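Local coordinates for sugar ABC transporter substrate-binding protein, BlMnBP1 (Bifidobacterium animalis subsp. lactis ATCC 27673, PDB 6I5R) that binds mannobiose and, as the substrate-binding protein of an ABC transporter, probably delivers manno-oligosaccharides to the membrane components for uptake, at residues I22-I27 with V116-T121; T39-N44 with K76-S81; T224-F229 with K438-N443; Y241-T246 with M303-T308. All blocks are in the same frame, centred on the assembly; numbering follows the deposited sequence.

In the fold
Contacts 1, 2 and 4 all reach the branched mixed sheet, whereas contact 3 ties a loop to the C-terminal helix 425-443 at the surface. Contacts 1 and 2 lie about 22 Å apart between centres, and contact 4 sits across the centre of the chain from both, consistent with the two lobes of a periplasmic-binding-protein fold. The chemistry follows the place: contact 2, partly buried, is a ladder of backbone hydrogen bonds; contact 1, buried, has one such bond beside two tyrosines; contact 4, also buried, is apolar; contact 3 adds a salt bridge to valine packing. Contacts 3 and 4 touch where Phe229 meets Tyr241 and Tyr244.

Contact 1. Residues I22-I27 with V116-T121; sequences ITYPEI and VPYGET. With ZN (zinc ion), chain H.
A 3-10 turn at Tyr24-Glu26, in the loop that precedes strand 38-44, docks through Tyr24 on Tyr118 beside the short strand 119-120. Tyr24 N donates to Tyr118 O at 2.9 Å, with an N-H...O angle of 177°. Around the same carbonyl lie carbons: Thr23 CB approaches Tyr118 O to 3.5 Å, and Tyr24 CB is equally near. A chi1 of 173° swings the Tyr24 ring away from its own N and alongside Tyr118, where Tyr24 CD2 meets Tyr118 CD1 at 3.9 Å. The ring planes are turned by 86°, but their centroids are 6.0 Å apart and the approach is oblique. Strand 119-120, weakly bonded, pairs antiparallel with strand 139-155 of the mixed sheet; Lys342 of helix 331-346 makes a cation-pi contact with Tyr24. Tyr118 OH bonds to Tyr323 O, which ties the hydroxyl end of that ring to the backbone there. At the backbone angles of Gly119 a CB would press on Thr23 CB and on the carbonyl O of the residue before. Past this edge, Glu120 chelates a zinc ion through OE1 at 2.1 Å and OE2 at 2.3 Å, while its side chain leads away from the turn.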
loop_
_atom_site.group_PDB
_atom_site.type_symbol
_atom_site.label_atom_id
_atom_site.label_comp_id
_atom_site.label_asym_id
_atom_site.label_seq_id
_atom_site.Cartn_x
_atom_site.Cartn_y
_atom_site.Cartn_z
ATOM N N ILE A 22 29.499 1.916 -4.210
ATOM C CA ILE A 22 28.734 2.769 -5.119
ATOM C C ILE A 22 27.368 3.049 -4.493
ATOM O O ILE A 22 26.648 2.114 -4.111
ATOM C CB ILE A 22 28.556 2.098 -6.492
ATOM C CG1 ILE A 22 29.877 1.556 -7.021
ATOM C CG2 ILE A 22 27.952 3.062 -7.501
ATOM C CD1 ILE A 22 29.694 0.554 -8.175
ATOM N N THR A 23 27.004 4.321 -4.406
ATOM C CA THR A 23 25.658 4.646 -3.966
ATOM C C THR A 23 24.756 4.768 -5.176
ATOM O O THR A 23 25.207 4.941 -6.306
ATOM C CB THR A 23 25.597 5.934 -3.131
ATOM O OG1 THR A 23 26.072 7.051 -3.885
ATOM C CG2 THR A 23 26.407 5.764 -1.836
ATOM N N TYR A 24 23.454 4.689 -4.920
ATOM C CA TYR A 24 22.477 4.753 -6.005
ATOM C C TYR A 24 22.599 6.001 -6.875
ATOM O O TYR A 24 22.534 5.872 -8.110
ATOM C CB TYR A 24 21.085 4.629 -5.373
ATOM C CG TYR A 24 19.908 4.838 -6.287
ATOM C CD1 TYR A 24 19.495 6.111 -6.651
ATOM C CD2 TYR A 24 19.165 3.755 -6.720
ATOM C CE1 TYR A 24 18.402 6.292 -7.463
ATOM C CE2 TYR A 24 18.064 3.929 -7.525
ATOM C CZ TYR A 24 17.690 5.188 -7.908
ATOM O OH TYR A 24 16.589 5.342 -8.728
ATOM N N PRO A 25 22.746 7.211 -6.337
ATOM C CA PRO A 25 22.873 8.385 -7.224
ATOM C C PRO A 25 24.103 8.326 -8.137
ATOM O O PRO A 25 24.128 9.014 -9.173
ATOM C CB PRO A 25 22.943 9.574 -6.244
ATOM C CG PRO A 25 22.322 9.044 -4.941
ATOM C CD PRO A 25 22.729 7.581 -4.904
ATOM N N GLU A 26 25.120 7.534 -7.765
ATOM C CA GLU A 26 26.397 7.432 -8.469
ATOM C C GLU A 26 26.327 6.505 -9.673
ATOM O O GLU A 26 27.267 6.479 -10.480
ATOM C CB GLU A 26 27.470 6.968 -7.484
ATOM C CG GLU A 26 27.904 8.028 -6.437
ATOM C CD GLU A 26 28.938 7.520 -5.433
ATOM O OE1 GLU A 26 28.830 6.348 -5.000
ATOM O OE2 GLU A 26 29.878 8.288 -5.067
ATOM N N ILE A 27 25.218 5.773 -9.833
ATOM C CA ILE A 27 25.050 4.867 -10.963
ATOM C C ILE A 27 24.654 5.683 -12.182
ATOM O O ILE A 27 23.653 6.412 -12.150
ATOM C CB ILE A 27 23.989 3.797 -10.644
ATOM C CG1 ILE A 27 24.449 2.926 -9.483
ATOM C CG2 ILE A 27 23.693 2.937 -11.858
ATOM C CD1 ILE A 27 23.405 1.973 -9.054
ATOM N N VAL A 116 20.814 -3.632 1.825
ATOM C CA VAL A 116 21.899 -2.734 1.411
ATOM C C VAL A 116 21.408 -1.293 1.469
ATOM O O VAL A 116 20.365 -0.980 0.884
ATOM C CB VAL A 116 22.358 -3.078 -0.003
ATOM C CG1 VAL A 116 23.474 -2.116 -0.450
ATOM C CG2 VAL A 116 22.805 -4.528 -0.091
ATOM N N PRO A 117 22.133 -0.379 2.103
ATOM C CA PRO A 117 21.741 1.036 2.011
ATOM C C PRO A 117 22.010 1.553 0.605
ATOM O O PRO A 117 23.076 1.315 0.037
ATOM C CB PRO A 117 22.623 1.729 3.067
ATOM C CG PRO A 117 23.804 0.817 3.244
ATOM C CD PRO A 117 23.346 -0.587 2.920
ATOM N N TYR A 118 21.000 2.204 0.021
ATOM C CA TYR A 118 21.155 2.841 -1.276
ATOM C C TYR A 118 22.015 4.092 -1.187
ATOM O O TYR A 118 22.580 4.500 -2.200
ATOM C CB TYR A 118 19.792 3.244 -1.862
ATOM C CG TYR A 118 18.967 2.070 -2.325
ATOM C CD1 TYR A 118 19.194 1.472 -3.559
ATOM C CD2 TYR A 118 17.946 1.570 -1.535
ATOM C CE1 TYR A 118 18.432 0.389 -3.978
ATOM C CE2 TYR A 118 17.225 0.485 -1.920
ATOM C CZ TYR A 118 17.441 -0.099 -3.138
ATOM O OH TYR A 118 16.668 -1.180 -3.490
ATOM N N GLY A 119 22.101 4.709 -0.021
ATOM C CA GLY A 119 22.766 5.993 0.125
ATOM C C GLY A 119 22.153 6.796 1.257
ATOM O O GLY A 119 21.099 6.468 1.777
ATOM N N GLU A 120 22.867 7.851 1.658
ATOM C CA GLU A 120 22.333 8.768 2.655
ATOM C C GLU A 120 20.954 9.217 2.210
ATOM O O GLU A 120 20.758 9.570 1.047
ATOM C CB GLU A 120 23.203 10.020 2.811
ATOM C CG GLU A 120 24.283 10.002 3.888
ATOM C CD GLU A 120 24.920 11.384 4.047
ATOM O OE1 GLU A 120 24.228 12.372 4.300
ATOM O OE2 GLU A 120 26.131 11.519 3.887
ATOM N N THR A 121 20.008 9.277 3.147
ATOM C CA THR A 121 18.661 9.706 2.780
ATOM C C THR A 121 18.663 11.130 2.220
ATOM O O THR A 121 17.961 11.436 1.245
ATOM C CB THR A 121 17.731 9.600 3.985
ATOM O OG1 THR A 121 17.766 8.267 4.503
ATOM C CG2 THR A 121 16.306 9.943 3.595
HETATM ZN ZN ZN H . 25.826 13.702 4.491
HETATM O O HOH W 1 26.026 14.069 2.434
HETATM O O HOH W 2 27.402 13.455 4.011
#

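Contact 2. Residues T39-N44 with K76-S81; sequences TITFMN and KVQTDS
Lys76 O is gripped from two neighbouring residues: Phe42 N donates to it at 2.8 Å, and Thr41 CA adds a CA-H...O contact at 3.3 Å. This is the parallel pairing of strands 38-44 and 73-79, the two strands of a beta-alpha-beta unit crossed over by helix 59-69, as in the alpha/beta lobes of periplasmic binding proteins. The axes of the short segments approach to 4.7 Å, with an angle of 25° between their directions. The pattern repeats along the ladder, with Lys76 N bonding to Ile40 O, Gln78 N to Phe42 O and Asn44 N to Gln78 O.

On the face that carries Thr41, Met43, Lys76 and Gln78, the methyl Thr41 CG2 rests against Gln78 CD at 3.5 Å, and Arg90 bonds to Gln78 OE1. Near the start of the pairing Thr39 CG2 presses on Lys76 CD at 3.5 Å, a close approach for two carbons. The other face belongs to Phe42, Val77, Asn44 and Thr79. Past the C-terminal end of strand 73-79 the chain reaches the sugar pocket, where Ser81 O makes a weak hydrogen bond to a bound mannose unit. Asn44 OD1 accepts from Arg46 N, another pocket residue, and lies beside Thr79 CG2. With CG between backbone N and carbonyl carbon (chi1 70°), the amide folds back along the strand: Asn44 ND2 stands 3.5 Å above the Phe42 ring plane, offset toward its rim, and lies 3.5 Å from Val77 CG1.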
loop_
_atom_site.group_PDB
_atom_site.type_symbol
_atom_site.label_atom_id
_atom_site.label_comp_id
_atom_site.label_asym_id
_atom_site.label_seq_id
_atom_site.Cartn_x
_atom_site.Cartn_y
_atom_site.Cartn_z
ATOM N N THR A 39 23.490 -13.249 -12.489
ATOM C CA THR A 39 22.061 -13.468 -12.398
ATOM C C THR A 39 21.580 -13.049 -11.022
ATOM O O THR A 39 22.198 -13.384 -10.010
ATOM C CB THR A 39 21.735 -14.930 -12.634
ATOM O OG1 THR A 39 22.157 -15.307 -13.946
ATOM C CG2 THR A 39 20.261 -15.150 -12.507
ATOM N N ILE A 40 20.464 -12.335 -10.996
ATOM C CA ILE A 40 19.840 -11.906 -9.756
ATOM C C ILE A 40 18.418 -12.432 -9.723
ATOM O O ILE A 40 17.764 -12.578 -10.761
ATOM C CB ILE A 40 19.889 -10.374 -9.620
ATOM C CG1 ILE A 40 19.188 -9.705 -10.793
ATOM C CG2 ILE A 40 21.386 -9.940 -9.564
ATOM C CD1 ILE A 40 19.077 -8.164 -10.669
ATOM N N THR A 41 17.959 -12.725 -8.507
ATOM C CA THR A 41 16.630 -13.247 -8.240
ATOM C C THR A 41 15.835 -12.107 -7.624
ATOM O O THR A 41 16.253 -11.530 -6.612
ATOM C CB THR A 41 16.677 -14.472 -7.330
ATOM O OG1 THR A 41 17.277 -15.552 -8.058
ATOM C CG2 THR A 41 15.268 -14.906 -6.929
ATOM N N PHE A 42 14.697 -11.797 -8.241
ATOM C CA PHE A 42 13.841 -10.661 -7.898
ATOM C C PHE A 42 12.521 -11.235 -7.397
ATOM O O PHE A 42 11.779 -11.825 -8.175
ATOM C CB PHE A 42 13.669 -9.783 -9.137
ATOM C CG PHE A 42 12.576 -8.738 -9.038
ATOM C CD1 PHE A 42 12.207 -8.193 -7.826
ATOM C CD2 PHE A 42 11.936 -8.284 -10.195
ATOM C CE1 PHE A 42 11.232 -7.234 -7.771
ATOM C CE2 PHE A 42 10.946 -7.313 -10.133
ATOM C CZ PHE A 42 10.597 -6.800 -8.916
ATOM N N MET A 43 12.277 -11.141 -6.087
ATOM C CA MET A 43 11.040 -11.639 -5.491
ATOM C C MET A 43 10.024 -10.498 -5.442
ATOM O O MET A 43 10.333 -9.410 -4.953
ATOM C CB MET A 43 11.283 -12.155 -4.073
ATOM C CG MET A 43 12.206 -13.358 -3.928
ATOM S SD MET A 43 12.378 -13.712 -2.147
ATOM C CE MET A 43 10.688 -13.891 -1.655
ATOM N N ASN A 44 8.812 -10.734 -5.934
ATOM C CA ASN A 44 7.779 -9.707 -5.769
ATOM C C ASN A 44 6.400 -10.352 -5.661
ATOM O O ASN A 44 6.239 -11.571 -5.754
ATOM C CB ASN A 44 7.830 -8.654 -6.890
ATOM C CG ASN A 44 7.400 -9.190 -8.218
ATOM O OD1 ASN A 44 6.217 -9.333 -8.489
ATOM N ND2 ASN A 44 8.360 -9.492 -9.061
ATOM N N LYS A 76 15.862 -13.139 -12.789
ATOM C CA LYS A 76 14.914 -14.233 -12.585
ATOM C C LYS A 76 13.840 -13.768 -11.620
ATOM O O LYS A 76 14.163 -13.368 -10.500
ATOM C CB LYS A 76 15.611 -15.458 -12.015
ATOM C CG LYS A 76 16.588 -16.101 -12.987
ATOM C CD LYS A 76 17.415 -17.098 -12.242
ATOM C CE LYS A 76 16.528 -18.184 -11.644
ATOM N NZ LYS A 76 17.477 -19.228 -11.143
ATOM N N VAL A 77 12.582 -13.847 -12.036
ATOM C CA VAL A 77 11.469 -13.339 -11.232
ATOM C C VAL A 77 10.845 -14.495 -10.472
ATOM O O VAL A 77 10.537 -15.542 -11.062
ATOM C CB VAL A 77 10.413 -12.638 -12.100
ATOM C CG1 VAL A 77 9.335 -12.030 -11.220
ATOM C CG2 VAL A 77 11.045 -11.586 -12.938
ATOM N N GLN A 78 10.604 -14.287 -9.185
ATOM C CA GLN A 78 9.840 -15.211 -8.355
ATOM C C GLN A 78 8.665 -14.481 -7.713
ATOM O O GLN A 78 8.854 -13.457 -7.052
ATOM C CB GLN A 78 10.714 -15.812 -7.260
ATOM C CG GLN A 78 11.920 -16.578 -7.748
ATOM C CD GLN A 78 12.645 -17.260 -6.603
ATOM O OE1 GLN A 78 12.396 -16.961 -5.433
ATOM N NE2 GLN A 78 13.517 -18.195 -6.923
ATOM N N THR A 79 7.464 -15.017 -7.891
ATOM C CA THR A 79 6.270 -14.409 -7.329
ATOM C C THR A 79 5.527 -15.431 -6.491
ATOM O O THR A 79 5.489 -16.616 -6.836
ATOM C CB THR A 79 5.369 -13.869 -8.433
ATOM O OG1 THR A 79 5.043 -14.926 -9.346
ATOM C CG2 THR A 79 6.067 -12.763 -9.163
ATOM N N ASP A 80 4.954 -14.963 -5.386
ATOM C CA ASP A 80 4.208 -15.774 -4.433
ATOM C C ASP A 80 2.844 -15.155 -4.166
ATOM O O ASP A 80 2.737 -13.942 -3.973
ATOM C CB ASP A 80 4.981 -15.862 -3.121
ATOM C CG ASP A 80 5.966 -17.006 -3.099
ATOM O OD1 ASP A 80 5.531 -18.123 -3.442
ATOM O OD2 ASP A 80 7.160 -16.803 -2.727
ATOM N N SER A 81 1.795 -15.983 -4.095
ATOM C CA SER A 81 0.480 -15.411 -3.817
ATOM C C SER A 81 0.416 -14.902 -2.388
ATOM O O SER A 81 -0.171 -13.844 -2.127
ATOM C CB SER A 81 -0.628 -16.425 -4.050
ATOM O OG SER A 81 -0.431 -17.523 -3.183
#

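Contact 3. Residues T224-F229 with K438-N443; sequences TTKEPF and KAVEDN
Lys226 reaches from the loop after helix 217-224 to Val440 and Glu441 on the C-terminal helix 425-443, and its atoms can be taken in turn. CB leads off alongside the helix rather than at it. The next carbon, Lys226 CG, touches Val440 CG1 at 3.9 Å. From there the chain is fully extended, with chi2, chi3 and chi4 all near 180°, and it crosses the Glu441 side chain at about a right angle. Lys226 CD comes to 4.0 Å from Glu441 OE2. Lys226 CE passes beside Glu441 OE2 at 3.0 Å, on the CG side of the carboxylate; its approach to Glu441 CG is too tight to rest anything on. At the tip, Lys226 NZ donates to Glu441 OE2 at 2.7 Å in a salt bridge. The oxygen uses its anti lone pair, the one directed away from OE1.

Val440, whose CB points at the loop, carries the apolar half. Its chi1 of 168° sets CG1 opposite the backbone N, and both methyls face the loop backbone: Val440 CG1 lies 4.0 Å from Thr224 C, and Val440 CG2 is 3.5 Å from Thr225 O. The loop is anchored further along, where Phe229 packs edge-to-face with Trp432 and Trp436 of the same helix.

A methionine in place of Lys226 has no ammonium, and the carboxylate of Glu441 would probably be left without its charged mate. The loop is thus joined to the helix by a buried apolar contact and an ion pair at its rim: the lysine's methylene meets the valine, and its ammonium meets the glutamate.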
loop_
_atom_site.group_PDB
_atom_site.type_symbol
_atom_site.label_atom_id
_atom_site.label_comp_id
_atom_site.label_asym_id
_atom_site.label_seq_id
_atom_site.Cartn_x
_atom_site.Cartn_y
_atom_site.Cartn_z
ATOM N N THR A 224 2.569 8.314 19.919
ATOM C CA THR A 224 2.649 9.027 21.183
ATOM C C THR A 224 1.288 9.246 21.820
ATOM O O THR A 224 1.228 9.891 22.871
ATOM C CB THR A 224 3.349 10.378 21.012
ATOM O OG1 THR A 224 2.609 11.187 20.094
ATOM C CG2 THR A 224 4.766 10.216 20.483
ATOM N N THR A 225 0.205 8.724 21.218
ATOM C CA THR A 225 -1.167 8.881 21.708
ATOM C C THR A 225 -1.653 7.562 22.293
ATOM O O THR A 225 -1.652 6.544 21.605
ATOM C CB THR A 225 -2.097 9.304 20.569
ATOM O OG1 THR A 225 -1.623 10.542 20.025
ATOM C CG2 THR A 225 -3.555 9.417 21.039
ATOM N N LYS A 226 -2.104 7.577 23.548
ATOM C CA LYS A 226 -2.404 6.306 24.200
ATOM C C LYS A 226 -3.647 5.616 23.643
ATOM O O LYS A 226 -3.690 4.380 23.581
ATOM C CB LYS A 226 -2.572 6.506 25.696
ATOM C CG LYS A 226 -1.266 6.441 26.417
ATOM C CD LYS A 226 -1.431 6.956 27.818
ATOM C CE LYS A 226 -0.133 6.764 28.628
ATOM N NZ LYS A 226 -0.237 7.269 30.024
ATOM N N GLU A 227 -4.680 6.366 23.269
ATOM C CA GLU A 227 -5.926 5.767 22.780
ATOM C C GLU A 227 -6.328 6.399 21.449
ATOM O O GLU A 227 -7.354 7.097 21.339
ATOM C CB GLU A 227 -7.038 5.896 23.818
ATOM C CG GLU A 227 -6.792 5.164 25.111
ATOM C CD GLU A 227 -8.068 5.046 25.950
ATOM O OE1 GLU A 227 -8.498 6.061 26.570
ATOM O OE2 GLU A 227 -8.666 3.947 25.953
ATOM N N PRO A 228 -5.575 6.102 20.384
ATOM C CA PRO A 228 -5.840 6.743 19.085
ATOM C C PRO A 228 -7.052 6.205 18.349
ATOM O O PRO A 228 -7.465 6.812 17.356
ATOM C CB PRO A 228 -4.563 6.465 18.286
ATOM C CG PRO A 228 -4.030 5.149 18.880
ATOM C CD PRO A 228 -4.397 5.206 20.356
ATOM N N PHE A 229 -7.618 5.093 18.785
ATOM C CA PHE A 229 -8.742 4.488 18.098
ATOM C C PHE A 229 -10.081 4.912 18.673
ATOM O O PHE A 229 -11.115 4.526 18.124
ATOM C CB PHE A 229 -8.567 2.979 18.132
ATOM C CG PHE A 229 -7.221 2.556 17.633
ATOM C CD1 PHE A 229 -6.851 2.796 16.313
ATOM C CD2 PHE A 229 -6.304 1.967 18.478
ATOM C CE1 PHE A 229 -5.582 2.400 15.844
ATOM C CE2 PHE A 229 -5.059 1.598 18.023
ATOM C CZ PHE A 229 -4.696 1.806 16.710
ATOM N N LYS A 438 -0.738 0.580 26.472
ATOM C CA LYS A 438 0.379 -0.007 27.207
ATOM C C LYS A 438 1.653 0.096 26.398
ATOM O O LYS A 438 2.726 0.361 26.947
ATOM C CB LYS A 438 0.081 -1.464 27.567
ATOM C CG LYS A 438 -0.843 -1.555 28.779
ATOM C CD LYS A 438 -1.564 -2.895 28.931
ATOM C CE LYS A 438 -0.630 -4.030 29.250
ATOM N NZ LYS A 438 -1.490 -5.184 29.771
ATOM N N ALA A 439 1.549 -0.103 25.083
ATOM C CA ALA A 439 2.720 -0.064 24.225
ATOM C C ALA A 439 3.279 1.352 24.111
ATOM O O ALA A 439 4.501 1.544 24.059
ATOM C CB ALA A 439 2.358 -0.621 22.849
ATOM N N VAL A 440 2.397 2.348 24.082
ATOM C CA VAL A 440 2.820 3.746 24.104
ATOM C C VAL A 440 3.557 4.048 25.400
ATOM O O VAL A 440 4.626 4.667 25.395
ATOM C CB VAL A 440 1.596 4.658 23.911
ATOM C CG1 VAL A 440 1.899 6.124 24.215
ATOM C CG2 VAL A 440 1.084 4.511 22.463
ATOM N N GLU A 441 3.008 3.600 26.523
ATOM C CA GLU A 441 3.658 3.835 27.807
ATOM C C GLU A 441 5.026 3.177 27.866
ATOM O O GLU A 441 5.997 3.782 28.346
ATOM C CB GLU A 441 2.783 3.320 28.942
ATOM C CG GLU A 441 1.606 4.190 29.153
ATOM C CD GLU A 441 0.665 3.771 30.263
ATOM O OE1 GLU A 441 0.603 2.570 30.637
ATOM O OE2 GLU A 441 -0.029 4.683 30.765
ATOM N N ASP A 442 5.123 1.943 27.374
ATOM C CA ASP A 442 6.372 1.198 27.481
ATOM C C ASP A 442 7.464 1.789 26.601
ATOM O O ASP A 442 8.649 1.575 26.863
ATOM C CB ASP A 442 6.132 -0.266 27.122
ATOM C CG ASP A 442 5.294 -0.983 28.153
ATOM O OD1 ASP A 442 5.338 -0.572 29.327
ATOM O OD2 ASP A 442 4.572 -1.955 27.802
ATOM N N ASN A 443 7.100 2.555 25.586
ATOM C CA ASN A 443 8.079 3.071 24.640
ATOM C C ASN A 443 8.341 4.558 24.775
ATOM O O ASN A 443 9.101 5.114 23.969
ATOM C CB ASN A 443 7.613 2.779 23.217
ATOM C CG ASN A 443 7.835 1.353 22.841
ATOM O OD1 ASN A 443 8.834 1.028 22.216
ATOM N ND2 ASN A 443 6.931 0.483 23.247
#

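Contact 4. Residues Y241-T246 with M303-T308; sequences YAVYKT and MPFPIT
Ala242 on helix 239-252 and Ile307, in the loop that follows strand 300-304, are the closest backbone pair at 7.9 Å between CA atoms, so side chains must bridge the gap. An inverse gamma turn centred on Pro306, with Ile307 N bonded to Phe305 O, lets both Phe305 and Ile307 direct their side chains at the helix. Ile307 CD1 touches two consecutive helix residues, 3.6 Å from Val243 CG2 and 3.9 Å from Ala242 CB. The Phe305 ring, trans to its own N (chi1 -168°), extends until CZ meets Thr246 OG1 at 3.8 Å and Thr246 CG2 at 3.9 Å. Val243 CG1 also nears CZ, obliquely to the ring. The polar atom is satisfied inside its own helix: Thr246 OG1 donates to Ala242 O at 2.8 Å, in the carbonyl plane, and that oxygen also accepts Thr246 N. With an alanine at Thr246, OG1 and CG2 are gone, and a gap would probably open at the Phe305 ring end, while Ala242 O would keep only its backbone donor of the two. No hydrogen bond crosses between helix and loop: van der Waals contact, mainly between apolar groups, holds this buried join.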
loop_
_atom_site.group_PDB
_atom_site.type_symbol
_atom_site.label_atom_id
_atom_site.label_comp_id
_atom_site.label_asym_id
_atom_site.label_seq_id
_atom_site.Cartn_x
_atom_site.Cartn_y
_atom_site.Cartn_z
ATOM N N TYR A 241 -11.068 5.938 14.171
ATOM C CA TYR A 241 -12.363 5.352 14.515
ATOM C C TYR A 241 -13.332 5.396 13.339
ATOM O O TYR A 241 -14.057 4.426 13.077
ATOM C CB TYR A 241 -12.934 6.090 15.741
ATOM C CG TYR A 241 -14.313 5.661 16.181
ATOM C CD1 TYR A 241 -15.442 6.209 15.580
ATOM C CD2 TYR A 241 -14.499 4.725 17.201
ATOM C CE1 TYR A 241 -16.708 5.823 15.969
ATOM C CE2 TYR A 241 -15.773 4.325 17.585
ATOM C CZ TYR A 241 -16.874 4.900 16.971
ATOM O OH TYR A 241 -18.161 4.563 17.327
ATOM N N ALA A 242 -13.382 6.521 12.632
ATOM C CA ALA A 242 -14.375 6.635 11.577
ATOM C C ALA A 242 -14.077 5.683 10.437
ATOM O O ALA A 242 -14.989 5.310 9.689
ATOM C CB ALA A 242 -14.444 8.067 11.058
ATOM N N VAL A 243 -12.806 5.329 10.246
ATOM C CA VAL A 243 -12.443 4.421 9.169
ATOM C C VAL A 243 -12.909 3.017 9.490
ATOM O O VAL A 243 -13.590 2.367 8.693
ATOM C CB VAL A 243 -10.923 4.456 8.942
ATOM C CG1 VAL A 243 -10.488 3.404 7.922
ATOM C CG2 VAL A 243 -10.488 5.835 8.518
ATOM N N TYR A 244 -12.535 2.523 10.663
ATOM C CA TYR A 244 -12.894 1.164 11.034
ATOM C C TYR A 244 -14.388 1.010 11.214
ATOM O O TYR A 244 -14.920 -0.057 10.921
ATOM C CB TYR A 244 -12.172 0.761 12.315
ATOM C CG TYR A 244 -10.656 0.773 12.164
ATOM C CD1 TYR A 244 -10.032 -0.036 11.226
ATOM C CD2 TYR A 244 -9.874 1.605 12.927
ATOM C CE1 TYR A 244 -8.660 -0.015 11.078
ATOM C CE2 TYR A 244 -8.510 1.641 12.774
ATOM C CZ TYR A 244 -7.910 0.813 11.866
ATOM O OH TYR A 244 -6.527 0.849 11.751
ATOM N N LYS A 245 -15.067 2.057 11.695
ATOM C CA LYS A 245 -16.521 2.008 11.789
ATOM C C LYS A 245 -17.165 1.986 10.405
ATOM O O LYS A 245 -18.270 1.473 10.249
ATOM C CB LYS A 245 -17.031 3.203 12.594
ATOM C CG LYS A 245 -18.551 3.285 12.723
ATOM C CD LYS A 245 -18.902 4.440 13.660
ATOM C CE LYS A 245 -20.322 4.290 14.266
ATOM N NZ LYS A 245 -21.360 4.391 13.202
ATOM N N THR A 246 -16.516 2.565 9.404
ATOM C CA THR A 246 -17.031 2.432 8.045
ATOM C C THR A 246 -17.134 0.969 7.649
ATOM O O THR A 246 -18.165 0.515 7.137
ATOM C CB THR A 246 -16.133 3.185 7.070
ATOM O OG1 THR A 246 -16.219 4.596 7.327
ATOM C CG2 THR A 246 -16.559 2.893 5.638
ATOM N N MET A 303 -12.305 7.176 -6.189
ATOM C CA MET A 303 -12.717 8.304 -5.381
ATOM C C MET A 303 -11.933 8.355 -4.089
ATOM O O MET A 303 -11.405 7.339 -3.620
ATOM C CB MET A 303 -14.207 8.227 -5.041
ATOM C CG MET A 303 -14.601 6.949 -4.342
ATOM S SD MET A 303 -16.328 7.074 -3.868
ATOM C CE MET A 303 -16.117 7.461 -2.175
ATOM N N PRO A 304 -11.864 9.523 -3.474
ATOM C CA PRO A 304 -11.279 9.606 -2.134
ATOM C C PRO A 304 -12.100 8.797 -1.146
ATOM O O PRO A 304 -13.303 8.599 -1.323
ATOM C CB PRO A 304 -11.316 11.108 -1.823
ATOM C CG PRO A 304 -11.515 11.782 -3.176
ATOM C CD PRO A 304 -12.340 10.840 -3.956
ATOM N N PHE A 305 -11.436 8.314 -0.106
ATOM C CA PHE A 305 -12.157 7.709 1.000
ATOM C C PHE A 305 -13.115 8.746 1.581
ATOM O O PHE A 305 -12.760 9.922 1.693
ATOM C CB PHE A 305 -11.198 7.208 2.099
ATOM C CG PHE A 305 -11.879 6.316 3.142
ATOM C CD1 PHE A 305 -12.427 6.866 4.293
ATOM C CD2 PHE A 305 -12.003 4.952 2.948
ATOM C CE1 PHE A 305 -13.077 6.082 5.219
ATOM C CE2 PHE A 305 -12.655 4.163 3.877
ATOM C CZ PHE A 305 -13.191 4.734 5.023
ATOM N N PRO A 306 -14.311 8.354 1.967
ATOM C CA PRO A 306 -15.331 9.345 2.372
ATOM C C PRO A 306 -15.189 9.864 3.798
ATOM O O PRO A 306 -16.022 9.646 4.663
ATOM C CB PRO A 306 -16.637 8.567 2.163
ATOM C CG PRO A 306 -16.237 7.130 2.396
ATOM C CD PRO A 306 -14.852 6.985 1.895
ATOM N N ILE A 307 -14.095 10.572 4.034
ATOM C CA ILE A 307 -13.922 11.374 5.233
ATOM C C ILE A 307 -13.564 12.784 4.800
ATOM O O ILE A 307 -12.784 12.975 3.863
ATOM C CB ILE A 307 -12.837 10.796 6.172
ATOM C CG1 ILE A 307 -13.379 9.541 6.882
ATOM C CG2 ILE A 307 -12.428 11.795 7.235
ATOM C CD1 ILE A 307 -12.385 8.808 7.770
ATOM N N THR A 308 -14.184 13.756 5.451
ATOM C CA THR A 308 -13.885 15.168 5.268
ATOM C C THR A 308 -13.384 15.721 6.593
ATOM O O THR A 308 -13.984 15.480 7.649
ATOM C CB THR A 308 -15.113 15.930 4.781
ATOM O OG1 THR A 308 -15.587 15.359 3.555
ATOM C CG2 THR A 308 -14.778 17.404 4.559
#